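Beta-galactosidase (Geobacillus stearothermophilus, PDB 4OIF) probably hydrolyses terminal non-reducing beta-D-galactose residues of beta-D-galactosides, as an intracellular, zinc-binding, homotrimeric member of glycoside hydrolase family 42. Local coordinates at residues L139-Y144 / V241-L246; L476-E481 / G504-H509; R546-E551 / R597-F602; P618-K623 / V653-K658. One frame throughout, in Å; residues are numbered along the deposited sequence. Where two conformers were deposited one is given.

How the contacts relate
Followed from the N terminus, the four contacts come in series: each closes before the next opens, and none nests in or crosses another. Contact 1 closes a loop of 96 residues and packs two helices of the TIM-barrel domain. Contacts 2 and 3, closing loops of 22 and 45 residues, belong to the trimerisation domain, their centres about 28 Å apart. The first joins two loops that follow parallel strands of its mixed sheet, the second ties strand 548-553 to strand 597-598 and helix 600-613. That helix leads on to strand 622-623, which contact 4, closing 29 residues, pairs with strand 651-655 in the C-terminal domain. Contacts 1 and 3 lie about 58 Å apart between centres.

Contact 1: residues L139-Y144 / V241-L246; sequences LLAERY and VPLREL
L246 sets its CG anti to its carbonyl carbon (chi1 -60°), and E142 does the same (chi1 -72°), which brings one branch of the leucine against the stem of the glutamate while both chains stay extended beyond CG. The L246 methyl CD1 lies 3.7 Å from E142 CG, the two side chains crossing obliquely, so the glutamate contributes its aliphatic part. The same methyl, CD1 of L246, is 3.9 Å from CB of A141, and L246 CB comes within 4.0 Å of that A141 CB. A141 is at the centre of the packing: its CB points toward 241-246, and a residue this small suits a place where the CA atoms of A141 and L243 are 6.1 Å apart. On its other flank A141 CB is approached more loosely by L243 CD1, at 4.4 Å. No hydrogen bond links the two segments; the packing is van der Waals, mostly carbon on carbon, with P242 O also beside A141 CB. L243 also touches I252 on the strand that follows its helix, which makes a branched apolar residue apt there. P242 lies at a kink, for its ring nitrogen has no hydrogen to give to the turn before, and its ring packs on Q134, N137 and R138, one to two turns earlier in helix 127-144. The segment axes approach to 9.1 Å with N-to-C directions 26° apart. Near-parallel neighbours, each helix running on into the next of two adjacent parallel strands, 150-154 and 252-259, are the hallmark of the helical shell of a TIM barrel.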
# COMPACT_ATOMS: atom_id res chain seq x y z
N LEU A 139 -40.07 -15.76 17.13
CA LEU A 139 -41.31 -15.18 16.60
C LEU A 139 -41.51 -15.64 15.16
O LEU A 139 -42.63 -15.99 14.76
CB LEU A 139 -41.29 -13.64 16.67
CG LEU A 139 -41.29 -13.03 18.09
CD1 LEU A 139 -41.22 -11.51 18.05
CD2 LEU A 139 -42.49 -13.49 18.90
N LEU A 140 -40.43 -15.65 14.40
CA LEU A 140 -40.51 -16.09 13.01
C LEU A 140 -40.99 -17.54 12.91
O LEU A 140 -41.92 -17.82 12.15
CB LEU A 140 -39.17 -15.93 12.30
CG LEU A 140 -38.82 -14.51 11.83
CD1 LEU A 140 -37.36 -14.45 11.42
CD2 LEU A 140 -39.73 -14.04 10.70
N ALA A 141 -40.38 -18.45 13.67
CA ALA A 141 -40.79 -19.86 13.59
C ALA A 141 -42.23 -20.03 14.09
O ALA A 141 -42.98 -20.83 13.56
CB ALA A 141 -39.83 -20.76 14.37
N GLU A 142 -42.61 -19.27 15.11
CA GLU A 142 -43.98 -19.32 15.61
C GLU A 142 -44.95 -18.97 14.51
O GLU A 142 -45.95 -19.66 14.32
CB GLU A 142 -44.19 -18.36 16.78
CG GLU A 142 -43.54 -18.75 18.09
CD GLU A 142 -43.82 -17.74 19.20
OE1 GLU A 142 -44.30 -16.63 18.90
OE2 GLU A 142 -43.54 -18.07 20.37
N ARG A 143 -44.66 -17.89 13.78
CA ARG A 143 -45.63 -17.37 12.82
C ARG A 143 -45.63 -18.09 11.47
O ARG A 143 -46.69 -18.27 10.88
CB ARG A 143 -45.40 -15.87 12.60
CG ARG A 143 -46.44 -15.26 11.70
CD ARG A 143 -46.24 -13.77 11.54
NE ARG A 143 -46.77 -13.07 12.68
CZ ARG A 143 -47.86 -12.32 12.65
NH1 ARG A 143 -48.50 -12.15 11.51
NH2 ARG A 143 -48.28 -11.73 13.76
N TYR A 144 -44.47 -18.51 10.98
CA TYR A 144 -44.40 -19.04 9.62
C TYR A 144 -44.07 -20.53 9.55
O TYR A 144 -44.10 -21.12 8.47
CB TYR A 144 -43.37 -18.24 8.81
CG TYR A 144 -43.69 -16.77 8.81
CD1 TYR A 144 -44.80 -16.28 8.14
CD2 TYR A 144 -42.91 -15.86 9.52
CE1 TYR A 144 -45.12 -14.94 8.15
CE2 TYR A 144 -43.22 -14.53 9.54
CZ TYR A 144 -44.33 -14.07 8.85
OH TYR A 144 -44.64 -12.72 8.86
N VAL A 241 -31.89 -22.65 18.15
CA VAL A 241 -32.71 -23.33 19.16
C VAL A 241 -34.25 -23.35 18.87
O VAL A 241 -34.86 -24.44 18.82
CB VAL A 241 -32.49 -22.72 20.56
CG1 VAL A 241 -33.60 -23.15 21.52
CG2 VAL A 241 -31.13 -23.14 21.09
N PRO A 242 -34.87 -22.18 18.63
CA PRO A 242 -36.33 -22.24 18.40
C PRO A 242 -36.69 -22.84 17.05
O PRO A 242 -37.80 -23.33 16.84
CB PRO A 242 -36.75 -20.77 18.46
CG PRO A 242 -35.54 -20.03 17.98
CD PRO A 242 -34.35 -20.81 18.52
N LEU A 243 -35.76 -22.79 16.12
CA LEU A 243 -35.98 -23.40 14.82
C LEU A 243 -36.08 -24.91 14.99
O LEU A 243 -36.89 -25.57 14.35
CB LEU A 243 -34.87 -23.01 13.84
CG LEU A 243 -35.04 -21.70 13.06
CD1 LEU A 243 -35.50 -20.53 13.91
CD2 LEU A 243 -33.73 -21.37 12.36
N ARG A 244 -35.26 -25.48 15.87
CA ARG A 244 -35.33 -26.91 16.11
C ARG A 244 -36.58 -27.25 16.92
O ARG A 244 -37.25 -28.25 16.64
CB ARG A 244 -34.10 -27.42 16.85
CG ARG A 244 -32.81 -27.34 16.05
CD ARG A 244 -32.94 -28.03 14.71
NE ARG A 244 -31.63 -28.45 14.20
CZ ARG A 244 -31.41 -28.84 12.95
NH1 ARG A 244 -32.40 -28.86 12.06
NH2 ARG A 244 -30.18 -29.19 12.59
N GLU A 245 -36.88 -26.43 17.92
CA GLU A 245 -38.06 -26.71 18.73
C GLU A 245 -39.34 -26.70 17.89
O GLU A 245 -40.13 -27.63 17.92
CB GLU A 245 -38.21 -25.71 19.87
CG GLU A 245 -37.26 -25.91 21.02
CD GLU A 245 -37.47 -24.90 22.14
OE1 GLU A 245 -38.56 -24.26 22.18
OE2 GLU A 245 -36.54 -24.75 22.97
N LEU A 246 -39.53 -25.62 17.14
CA LEU A 246 -40.81 -25.37 16.51
C LEU A 246 -40.90 -25.93 15.10
O LEU A 246 -41.99 -26.23 14.62
CB LEU A 246 -41.09 -23.87 16.50
CG LEU A 246 -41.13 -23.25 17.90
CD1 LEU A 246 -41.42 -21.78 17.83
CD2 LEU A 246 -42.17 -23.94 18.75

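Contact 2: residues L476-E481 / G504-H509; sequences LYLVSE and GIVDEH
Y477 reaches V506 and I505 by turning back: its CB points away from 504-509, but CG anti to the backbone N (chi1 158°) returns the ring to them. CD1 of Y477 lies 3.7 Å from I505 CB, and CE1 nears the same residue. On the other side CE2 of Y477 meets V506 CG1 at 3.8 Å, and V506 CB stands over one ring face in a CH-pi contact. At the tip the hydroxyl touches V506 CG2 and bonds to D510 OD1 and to K371 NZ of a second subunit. A phenylalanine here would keep the ring packing but would probably leave D510 and that lysine without their shared hydroxyl partner. The Y477 backbone works too: its O takes I505 N at 2.8 Å on a lone pair, and V506 N weakly. V479 N gives to V506 O (3.0 Å), completing the single bridge of L478 with V506, while at G504 the positive phi suits a residue without CB. Water joins E508 OE1 to E481 N. The two loops follow strands 470-473 and 496-500, neighbours in the sheet; Y477 and L478 pack on helix 419-427, and the S480 hydroxyl OG caps T483 N at the start of helix 481-492.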
# COMPACT_ATOMS: atom_id res chain seq x y z
N LEU A 476 0.70 -30.61 3.17
CA LEU A 476 0.01 -30.84 4.43
C LEU A 476 0.97 -30.52 5.56
O LEU A 476 1.30 -31.38 6.37
CB LEU A 476 -0.48 -32.28 4.53
CG LEU A 476 -1.50 -32.52 5.65
CD1 LEU A 476 -2.74 -31.67 5.44
CD2 LEU A 476 -1.86 -33.99 5.73
N TYR A 477 1.40 -29.26 5.58
CA TYR A 477 2.39 -28.72 6.51
C TYR A 477 2.06 -29.06 7.96
O TYR A 477 2.88 -29.60 8.68
CB TYR A 477 2.49 -27.21 6.29
CG TYR A 477 3.05 -26.36 7.41
CD1 TYR A 477 4.42 -26.15 7.54
CD2 TYR A 477 2.20 -25.71 8.30
CE1 TYR A 477 4.93 -25.35 8.56
CE2 TYR A 477 2.70 -24.90 9.32
CZ TYR A 477 4.06 -24.73 9.44
OH TYR A 477 4.57 -23.94 10.45
N LEU A 478 0.84 -28.76 8.37
CA LEU A 478 0.35 -29.15 9.68
C LEU A 478 -0.45 -30.45 9.60
O LEU A 478 -1.35 -30.57 8.78
CB LEU A 478 -0.52 -28.04 10.26
CG LEU A 478 -1.19 -28.26 11.62
CD1 LEU A 478 -1.30 -26.93 12.36
CD2 LEU A 478 -2.57 -28.92 11.46
N VAL A 479 -0.12 -31.41 10.46
CA VAL A 479 -0.86 -32.68 10.52
C VAL A 479 -0.67 -33.34 11.89
O VAL A 479 0.42 -33.37 12.44
CB VAL A 479 -0.40 -33.64 9.39
CG1 VAL A 479 1.04 -34.10 9.61
CG2 VAL A 479 -1.35 -34.83 9.28
N SER A 480 -1.75 -33.87 12.45
CA SER A 480 -1.68 -34.50 13.77
C SER A 480 -1.16 -35.92 13.68
O SER A 480 -1.16 -36.53 12.61
CB SER A 480 -3.06 -34.49 14.45
OG SER A 480 -3.97 -35.41 13.84
N GLU A 481 -0.73 -36.46 14.82
CA GLU A 481 -0.35 -37.86 14.92
C GLU A 481 -1.50 -38.74 14.45
O GLU A 481 -1.30 -39.74 13.75
CB GLU A 481 0.03 -38.22 16.35
CG GLU A 481 1.26 -37.52 16.88
CD GLU A 481 2.50 -38.39 16.78
OE1 GLU A 481 2.57 -39.22 15.85
OE2 GLU A 481 3.40 -38.24 17.63
N GLY A 504 3.70 -32.30 6.44
CA GLY A 504 4.09 -33.02 7.64
C GLY A 504 5.24 -32.41 8.42
O GLY A 504 6.12 -33.11 8.90
N ILE A 505 5.24 -31.10 8.54
CA ILE A 505 6.35 -30.38 9.16
C ILE A 505 6.11 -30.15 10.65
O ILE A 505 7.04 -30.12 11.47
CB ILE A 505 6.55 -29.05 8.46
CG1 ILE A 505 6.76 -29.29 6.96
CG2 ILE A 505 7.72 -28.28 9.06
CD1 ILE A 505 7.90 -30.25 6.66
N VAL A 506 4.83 -30.08 10.97
CA VAL A 506 4.36 -29.40 12.16
C VAL A 506 3.12 -30.12 12.70
O VAL A 506 2.34 -30.66 11.91
CB VAL A 506 4.09 -27.91 11.81
CG1 VAL A 506 2.64 -27.50 12.05
CG2 VAL A 506 5.08 -27.02 12.50
N ASP A 507 2.94 -30.18 14.01
CA ASP A 507 1.75 -30.84 14.55
C ASP A 507 0.60 -29.84 14.67
O ASP A 507 0.72 -28.69 14.26
CB ASP A 507 2.01 -31.53 15.90
CG ASP A 507 2.34 -30.57 17.04
OD1 ASP A 507 2.08 -29.34 16.96
OD2 ASP A 507 2.85 -31.07 18.07
N GLU A 508 -0.52 -30.28 15.24
CA GLU A 508 -1.70 -29.42 15.33
C GLU A 508 -1.50 -28.19 16.23
O GLU A 508 -2.40 -27.35 16.34
CB GLU A 508 -2.89 -30.24 15.82
CG GLU A 508 -2.91 -30.49 17.34
CD GLU A 508 -2.34 -31.83 17.76
OE1 GLU A 508 -1.48 -32.38 17.04
OE2 GLU A 508 -2.76 -32.34 18.82
N HIS A 509 -0.34 -28.07 16.88
CA HIS A 509 -0.03 -26.88 17.68
C HIS A 509 0.92 -25.95 16.97
O HIS A 509 1.42 -24.99 17.57
CB HIS A 509 0.63 -27.26 19.01
CG HIS A 509 -0.27 -27.99 19.95
ND1 HIS A 509 -1.51 -27.51 20.33
CD2 HIS A 509 -0.11 -29.17 20.60
CE1 HIS A 509 -2.07 -28.36 21.16
NE2 HIS A 509 -1.24 -29.38 21.35
O HOH W 1 -0.18 -34.80 17.11

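Contact 3: residues R546-E551 / R597-F602; sequences RGRSYE and RLEDQF
E599 and R548 come at each other from opposite directions, the carboxylate plane nearly perpendicular to the guanidinium plane. E599 OE1 lies at the guanidinium edge, 3.6 Å from R548 NH1, a long salt bridge; the modelled place of NH1 is doubtful, being too close to S549 O. More firmly, the same OE1 turns its anti lone pair to the backbone: E551 N reaches it at 2.7 Å in a nearly straight bond (169°). E599 gets there with CG between its backbone N and carbonyl carbon (chi1 57°) and the chain extended beyond, while its own N donates to E551 O at 3.0 Å. Glutamate thus fits between the short, weakly bonded strand about 597-598 and helix 600-613, its carboxylate accepting an N-H of the neighbouring strand. Q601 CG lies 3.8 Å above the plane of the R548 guanidinium, and the Q601 amide bonds onward to R604 and D605. Y550 is clasped on two sides, R548 CG over one face and F602 over the opposite one. F602 presents its edge to the Y550 face, a T-shaped pair with planes at 81°; the Y550 hydroxyl goes to D605. L598 CD1 sits 3.5 Å above the centre of the F602 ring. An alanine at E599 would remove the carboxylate, so that E551 N would probably lose its acceptor within this contact. R548 may help keep that carboxylate ionised, but it is the two E551–E599 hydrogen bonds that join strand 548-553 to the turn before helix 600-613.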
# COMPACT_ATOMS: atom_id res chain seq x y z
N ARG A 546 10.35 -39.68 -16.40
CA ARG A 546 9.88 -40.43 -17.57
C ARG A 546 10.43 -39.89 -18.87
O ARG A 546 9.67 -39.64 -19.80
CB ARG A 546 8.35 -40.44 -17.64
CG ARG A 546 7.67 -41.03 -16.41
CD ARG A 546 7.81 -42.53 -16.36
NE ARG A 546 6.96 -43.13 -15.33
CZ ARG A 546 7.38 -43.41 -14.10
NH1 ARG A 546 8.63 -43.15 -13.75
NH2 ARG A 546 6.54 -43.96 -13.22
N GLY A 547 11.74 -39.67 -18.93
CA GLY A 547 12.40 -39.24 -20.16
C GLY A 547 12.28 -37.77 -20.54
O GLY A 547 12.87 -37.33 -21.53
N ARG A 548 11.52 -37.00 -19.77
CA ARG A 548 11.32 -35.60 -20.12
C ARG A 548 11.87 -34.69 -19.01
O ARG A 548 11.99 -35.11 -17.86
CB ARG A 548 9.82 -35.36 -20.38
CG ARG A 548 9.42 -33.98 -20.91
CD ARG A 548 7.89 -33.83 -20.85
NE ARG A 548 7.37 -32.54 -21.33
CZ ARG A 548 7.56 -31.37 -20.72
NH1 ARG A 548 8.30 -31.30 -19.62
NH2 ARG A 548 7.04 -30.26 -21.21
N SER A 549 12.23 -33.45 -19.35
CA SER A 549 12.49 -32.44 -18.33
C SER A 549 11.24 -31.63 -18.07
O SER A 549 10.52 -31.28 -19.01
CB SER A 549 13.63 -31.52 -18.75
OG SER A 549 14.87 -32.11 -18.45
N TYR A 550 10.98 -31.35 -16.80
CA TYR A 550 9.82 -30.54 -16.38
C TYR A 550 10.29 -29.34 -15.56
O TYR A 550 11.12 -29.49 -14.68
CB TYR A 550 8.82 -31.37 -15.57
CG TYR A 550 8.21 -32.55 -16.31
CD1 TYR A 550 8.81 -33.80 -16.31
CD2 TYR A 550 7.01 -32.40 -17.01
CE1 TYR A 550 8.25 -34.87 -16.98
CE2 TYR A 550 6.44 -33.46 -17.69
CZ TYR A 550 7.06 -34.69 -17.67
OH TYR A 550 6.50 -35.74 -18.34
N GLU A 551 9.76 -28.16 -15.83
CA GLU A 551 10.23 -26.98 -15.12
C GLU A 551 9.82 -26.91 -13.64
O GLU A 551 8.68 -27.22 -13.29
CB GLU A 551 9.76 -25.71 -15.82
CG GLU A 551 10.48 -24.45 -15.34
CD GLU A 551 9.83 -23.17 -15.83
OE1 GLU A 551 10.56 -22.29 -16.35
OE2 GLU A 551 8.60 -23.04 -15.68
N ARG A 597 7.81 -28.10 -7.00
CA ARG A 597 6.60 -27.57 -7.61
C ARG A 597 6.82 -27.47 -9.12
O ARG A 597 7.63 -26.67 -9.61
CB ARG A 597 6.21 -26.23 -7.00
CG ARG A 597 5.03 -25.58 -7.67
CD ARG A 597 4.66 -24.29 -6.98
NE ARG A 597 4.02 -24.50 -5.69
CZ ARG A 597 3.75 -23.53 -4.83
NH1 ARG A 597 4.08 -22.27 -5.12
NH2 ARG A 597 3.16 -23.81 -3.68
N LEU A 598 6.12 -28.31 -9.86
CA LEU A 598 6.45 -28.54 -11.25
C LEU A 598 5.32 -28.06 -12.16
O LEU A 598 4.16 -28.01 -11.75
CB LEU A 598 6.75 -30.03 -11.47
CG LEU A 598 7.90 -30.58 -10.61
CD1 LEU A 598 8.10 -32.05 -10.84
CD2 LEU A 598 9.18 -29.85 -10.90
N GLU A 599 5.68 -27.68 -13.39
CA GLU A 599 4.71 -27.24 -14.39
C GLU A 599 3.53 -28.21 -14.59
O GLU A 599 3.60 -29.37 -14.20
CB GLU A 599 5.41 -27.03 -15.73
CG GLU A 599 6.14 -28.28 -16.21
CD GLU A 599 6.70 -28.10 -17.60
OE1 GLU A 599 7.93 -28.24 -17.77
OE2 GLU A 599 5.91 -27.83 -18.53
N ASP A 600 2.47 -27.71 -15.21
CA ASP A 600 1.23 -28.47 -15.44
C ASP A 600 1.43 -29.84 -16.08
O ASP A 600 0.80 -30.84 -15.68
CB ASP A 600 0.30 -27.65 -16.32
CG ASP A 600 -0.35 -26.50 -15.59
OD1 ASP A 600 -0.53 -26.58 -14.35
OD2 ASP A 600 -0.72 -25.52 -16.26
N GLN A 601 2.30 -29.89 -17.07
CA GLN A 601 2.50 -31.09 -17.85
C GLN A 601 2.97 -32.22 -16.96
O GLN A 601 2.62 -33.39 -17.19
CB GLN A 601 3.50 -30.85 -18.99
CG GLN A 601 3.49 -31.95 -20.04
CD GLN A 601 2.09 -32.18 -20.61
OE1 GLN A 601 1.37 -31.23 -20.90
NE2 GLN A 601 1.70 -33.45 -20.73
N PHE A 602 3.75 -31.89 -15.93
CA PHE A 602 4.21 -32.93 -15.01
C PHE A 602 3.04 -33.61 -14.35
O PHE A 602 2.97 -34.83 -14.34
CB PHE A 602 5.13 -32.40 -13.91
CG PHE A 602 5.45 -33.45 -12.87
CD1 PHE A 602 6.42 -34.42 -13.12
CD2 PHE A 602 4.77 -33.50 -11.68
CE1 PHE A 602 6.70 -35.40 -12.18
CE2 PHE A 602 5.05 -34.48 -10.74
CZ PHE A 602 6.01 -35.43 -10.99

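Contact 4: residues P618-K623 / V653-K658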
# COMPACT_ATOMS: atom_id res chain seq x y z
N PRO A 618 -13.91 -41.38 -16.27
CA PRO A 618 -15.10 -40.55 -16.13
C PRO A 618 -16.33 -41.43 -16.02
O PRO A 618 -16.26 -42.64 -16.28
CB PRO A 618 -15.12 -39.75 -17.42
CG PRO A 618 -14.37 -40.58 -18.38
CD PRO A 618 -13.28 -41.22 -17.58
N VAL A 619 -17.46 -40.84 -15.67
CA VAL A 619 -18.71 -41.58 -15.63
C VAL A 619 -19.14 -41.91 -17.06
O VAL A 619 -19.52 -43.03 -17.35
CB VAL A 619 -19.79 -40.78 -14.89
CG1 VAL A 619 -21.17 -41.34 -15.19
CG2 VAL A 619 -19.50 -40.77 -13.40
N LEU A 620 -19.08 -40.94 -17.95
CA LEU A 620 -19.25 -41.24 -19.36
C LEU A 620 -18.12 -40.61 -20.14
O LEU A 620 -17.93 -39.39 -20.08
CB LEU A 620 -20.59 -40.73 -19.89
CG LEU A 620 -20.81 -40.93 -21.40
CD1 LEU A 620 -21.02 -42.40 -21.75
CD2 LEU A 620 -21.98 -40.08 -21.89
N PHE A 621 -17.35 -41.42 -20.85
CA PHE A 621 -16.28 -40.88 -21.67
C PHE A 621 -16.83 -40.07 -22.84
O PHE A 621 -17.70 -40.53 -23.57
CB PHE A 621 -15.36 -41.98 -22.19
CG PHE A 621 -14.30 -41.45 -23.12
CD1 PHE A 621 -13.18 -40.81 -22.61
CD2 PHE A 621 -14.44 -41.56 -24.50
CE1 PHE A 621 -12.20 -40.30 -23.46
CE2 PHE A 621 -13.47 -41.05 -25.35
CZ PHE A 621 -12.35 -40.42 -24.83
N VAL A 622 -16.33 -38.85 -22.99
CA VAL A 622 -16.63 -38.06 -24.16
C VAL A 622 -15.31 -37.56 -24.72
O VAL A 622 -14.49 -37.03 -23.97
CB VAL A 622 -17.54 -36.86 -23.85
CG1 VAL A 622 -17.77 -36.03 -25.11
CG2 VAL A 622 -18.85 -37.31 -23.25
N LYS A 623 -15.08 -37.74 -26.01
CA LYS A 623 -13.87 -37.24 -26.65
C LYS A 623 -14.00 -35.75 -26.95
O LYS A 623 -14.97 -35.32 -27.57
CB LYS A 623 -13.58 -38.02 -27.93
CG LYS A 623 -12.44 -37.50 -28.77
CD LYS A 623 -12.02 -38.54 -29.80
CE LYS A 623 -10.81 -38.08 -30.61
NZ LYS A 623 -11.11 -36.87 -31.44
N VAL A 653 -17.15 -32.73 -30.31
CA VAL A 653 -17.22 -33.57 -29.14
C VAL A 653 -17.68 -34.92 -29.67
O VAL A 653 -18.35 -34.97 -30.68
CB VAL A 653 -18.17 -32.92 -28.09
CG1 VAL A 653 -19.14 -33.91 -27.48
CG2 VAL A 653 -17.38 -32.12 -27.04
N VAL A 654 -17.28 -36.03 -29.06
CA VAL A 654 -17.69 -37.33 -29.59
C VAL A 654 -18.14 -38.29 -28.49
O VAL A 654 -17.39 -38.60 -27.56
CB VAL A 654 -16.55 -38.02 -30.40
CG1 VAL A 654 -17.04 -39.32 -31.01
CG2 VAL A 654 -16.04 -37.11 -31.50
N LEU A 655 -19.39 -38.75 -28.61
CA LEU A 655 -19.97 -39.75 -27.71
C LEU A 655 -19.82 -41.13 -28.32
O LEU A 655 -20.19 -41.32 -29.48
CB LEU A 655 -21.44 -39.44 -27.47
CG LEU A 655 -21.84 -38.27 -26.57
CD1 LEU A 655 -23.14 -37.67 -27.05
CD2 LEU A 655 -22.01 -38.77 -25.16
N GLU A 656 -19.29 -42.10 -27.57
CA GLU A 656 -19.12 -43.46 -28.10
C GLU A 656 -20.36 -44.31 -27.88
O GLU A 656 -20.74 -45.09 -28.75
CB GLU A 656 -17.91 -44.14 -27.45
CG GLU A 656 -16.57 -43.63 -27.96
CD GLU A 656 -15.39 -44.22 -27.21
OE1 GLU A 656 -15.60 -44.98 -26.24
OE2 GLU A 656 -14.25 -43.92 -27.60
N GLU A 657 -20.98 -44.16 -26.72
CA GLU A 657 -22.24 -44.84 -26.42
C GLU A 657 -23.38 -43.88 -26.72
O GLU A 657 -23.15 -42.68 -26.81
CB GLU A 657 -22.27 -45.31 -24.96
CG GLU A 657 -21.32 -46.46 -24.66
CD GLU A 657 -21.38 -46.93 -23.22
OE1 GLU A 657 -20.92 -46.18 -22.33
OE2 GLU A 657 -21.90 -48.05 -22.98
N LYS A 658 -24.60 -44.39 -26.88
CA LYS A 658 -25.71 -43.48 -27.17
C LYS A 658 -26.44 -43.04 -25.92
O LYS A 658 -26.49 -43.74 -24.91
CB LYS A 658 -26.69 -44.11 -28.17
CG LYS A 658 -26.75 -45.62 -28.15
CD LYS A 658 -27.66 -46.14 -29.26
CE LYS A 658 -27.22 -45.61 -30.62
NZ LYS A 658 -27.95 -46.27 -31.73
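Where 622-623 meets 653-655 the backbones run antiparallel, with K623 and V654 as a hydrogen-bonded pair: K623 N gives to V654 O at 2.9 Å, and V654 N to K623 O at 2.8 Å, each donor in the plane of the carbonyl it meets. This is the edge of a beta-sandwich in the C-terminal domain, strand 622-623 bordering strand 651-655, whose other neighbour is 671-674. Side chains then sort by face. On one, K623 CB lies 3.9 Å from V654 CB; the lysine end leads away, as befits an exposed strand edge, and V654 also touches E671. On the other, branched apolar residues meet. V622, with CG1 anti to its backbone N (chi1 178°), brings that methyl to 3.5 Å from V653 CG1, while V622 CG2 approaches L655 CD2 at 4.0 Å, the two side chains lying side by side and pointing the same way. L620 crosses L655 at about a right angle, its CD2 3.5 Å from L655 CD2. Valines and leucines suit this layer because it faces the second sheet: V622 packs on V630 and I643, L620 on V641, V653 on V628. At 656 and 657 the chain turns the corner and passes into that sheet through strand 658-661. There the carboxylate of E657, whose OE1 forms a salt bridge with K684 NZ, lies with that same oxygen 3.8 Å from the L620 methyl CD1.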